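Local coordinates for protein photosystem II stability/assembly factor HCF136, chloroplastic (PDB 5OJ3) that is probably essential for photosystem II biogenesis, being required to assemble an early intermediate that contains D2 and cytochrome b559, at residues I328-R333 with F354-S359. Residues are numbered along the deposited sequence; the frame is centred on the assembly and turned at random.
Sequences IWETIR and FDMVDS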
# COMPACT_ATOMS: atom_id res chain seq x y z
N ILE A 328 -7.25 12.20 -0.41
CA ILE A 328 -7.44 10.76 -0.35
C ILE A 328 -8.13 10.31 -1.63
O ILE A 328 -9.00 11.02 -2.16
CB ILE A 328 -8.29 10.34 0.87
CG1 ILE A 328 -7.73 10.95 2.16
CG2 ILE A 328 -8.39 8.83 0.98
CD1 ILE A 328 -8.70 10.89 3.32
N TRP A 329 -7.74 9.15 -2.14
CA TRP A 329 -8.47 8.47 -3.20
C TRP A 329 -9.11 7.21 -2.64
O TRP A 329 -8.62 6.62 -1.67
CB TRP A 329 -7.55 8.11 -4.38
CG TRP A 329 -6.45 7.16 -4.02
CD1 TRP A 329 -5.17 7.48 -3.67
CD2 TRP A 329 -6.52 5.72 -3.98
NE1 TRP A 329 -4.44 6.34 -3.42
CE2 TRP A 329 -5.25 5.25 -3.60
CE3 TRP A 329 -7.54 4.80 -4.23
CZ2 TRP A 329 -4.97 3.89 -3.46
CZ3 TRP A 329 -7.26 3.45 -4.09
CH2 TRP A 329 -5.99 3.01 -3.71
N GLU A 330 -10.22 6.81 -3.25
CA GLU A 330 -10.91 5.59 -2.85
C GLU A 330 -11.37 4.86 -4.09
O GLU A 330 -11.61 5.46 -5.14
CB GLU A 330 -12.10 5.88 -1.93
CG GLU A 330 -13.28 6.54 -2.61
CD GLU A 330 -14.41 6.84 -1.65
OE1 GLU A 330 -14.22 6.63 -0.43
OE2 GLU A 330 -15.48 7.30 -2.10
N THR A 331 -11.48 3.54 -3.96
CA THR A 331 -12.00 2.69 -5.02
C THR A 331 -13.23 1.97 -4.52
O THR A 331 -13.19 1.31 -3.48
CB THR A 331 -10.95 1.66 -5.45
OG1 THR A 331 -9.98 2.27 -6.30
CG2 THR A 331 -11.63 0.51 -6.17
N ILE A 332 -14.31 2.10 -5.24
CA ILE A 332 -15.58 1.51 -4.85
C ILE A 332 -15.72 0.21 -5.63
O ILE A 332 -15.22 0.08 -6.75
CB ILE A 332 -16.73 2.49 -5.14
CG1 ILE A 332 -16.46 3.88 -4.54
CG2 ILE A 332 -18.00 2.00 -4.55
CD1 ILE A 332 -15.98 3.89 -3.09
N ARG A 333 -16.40 -0.78 -5.04
CA ARG A 333 -16.57 -2.04 -5.76
C ARG A 333 -17.45 -1.83 -6.98
O ARG A 333 -18.40 -1.04 -6.97
CB ARG A 333 -17.10 -3.14 -4.85
CG ARG A 333 -16.01 -3.60 -3.90
CD ARG A 333 -16.26 -4.83 -3.06
NE ARG A 333 -17.14 -4.64 -1.93
CZ ARG A 333 -17.05 -5.35 -0.81
NH1 ARG A 333 -16.09 -6.26 -0.69
NH2 ARG A 333 -17.88 -5.14 0.20
N PHE A 354 -16.10 12.84 -0.94
CA PHE A 354 -15.33 12.49 -2.12
C PHE A 354 -16.07 12.97 -3.37
O PHE A 354 -17.30 12.88 -3.44
CB PHE A 354 -15.09 10.98 -2.26
CG PHE A 354 -14.16 10.41 -1.22
CD1 PHE A 354 -14.44 10.51 0.13
CD2 PHE A 354 -12.98 9.80 -1.61
CE1 PHE A 354 -13.57 9.98 1.07
CE2 PHE A 354 -12.11 9.28 -0.68
CZ PHE A 354 -12.40 9.37 0.66
N ASP A 355 -15.31 13.47 -4.34
CA ASP A 355 -15.86 13.85 -5.63
C ASP A 355 -15.75 12.66 -6.57
O ASP A 355 -14.64 12.26 -6.95
CB ASP A 355 -15.13 15.07 -6.19
CG ASP A 355 -15.35 16.32 -5.37
OD1 ASP A 355 -16.35 16.37 -4.62
OD2 ASP A 355 -14.52 17.25 -5.46
N MET A 356 -16.89 12.09 -6.95
CA MET A 356 -16.89 10.88 -7.76
C MET A 356 -16.56 11.20 -9.21
O MET A 356 -16.89 12.26 -9.74
CB MET A 356 -18.24 10.16 -7.67
CG MET A 356 -18.66 9.78 -6.27
SD MET A 356 -17.51 8.54 -5.62
CE MET A 356 -17.71 8.75 -3.86
N VAL A 357 -15.89 10.25 -9.85
CA VAL A 357 -15.40 10.40 -11.21
C VAL A 357 -15.83 9.18 -12.01
O VAL A 357 -16.05 8.10 -11.46
CB VAL A 357 -13.86 10.58 -11.20
CG1 VAL A 357 -13.22 10.30 -12.56
CG2 VAL A 357 -13.49 11.98 -10.72
N ASP A 358 -15.95 9.35 -13.33
CA ASP A 358 -16.32 8.26 -14.23
C ASP A 358 -15.02 7.58 -14.64
O ASP A 358 -14.32 8.04 -15.54
CB ASP A 358 -17.10 8.80 -15.42
CG ASP A 358 -17.45 7.72 -16.44
OD1 ASP A 358 -17.09 6.54 -16.24
OD2 ASP A 358 -18.09 8.06 -17.46
N SER A 359 -14.69 6.49 -13.94
CA SER A 359 -13.47 5.73 -14.23
C SER A 359 -13.46 5.17 -15.65
O SER A 359 -12.38 4.98 -16.22
CB SER A 359 -13.29 4.61 -13.21
OG SER A 359 -14.39 3.71 -13.24
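Glu330 lays its carboxylate flat over one face of the Phe354 ring. The planes are 9° apart and OE1 of Glu330 lies over the ring centre, 3.3 Å above the plane of Phe354, so the groups are stacked. CD of Glu330 is 3.3 Å from CD2 of Phe354. The CB and CG methylenes of Glu330 also lie against the CD2 and CE2 side of the ring. The torsions explain the placement: CG of Glu330 falls between the backbone N and the carbonyl carbon (chi1 71°), and the chain then runs extended across the ring.

Apolar side-chain contact is lighter. CG2 of Ile328 meets the far end of the ring, 4.1 Å from CZ of Phe354. Two further van der Waals contacts are of other kinds. The backbone C of Trp329 approaches the ring edge near its plane, 4.1 Å from CE2 of Phe354. The Met356 chain bends at chi2 and brings its methyl CE near OE2 of Glu330. With Phe354 cut back to an alanine, the Glu330 side chain would probably lose the cover on one side, and a gap would open beside Ile328.

No hydrogen bond joins the two segments. Strand 336-340 lies between them in the sheet and bonds through its backbone to Ile328 and Glu330. The strand axes are 8.5 Å apart at closest approach and their directions differ by 51°. Across strand 336-340 the Phe354 side chain meets Glu330 and Ile328, and it also touches Thr340 of that strand. Such packing between the second and fourth strands of a twisted four-stranded antiparallel sheet belongs to one blade of this seven-bladed beta-propeller.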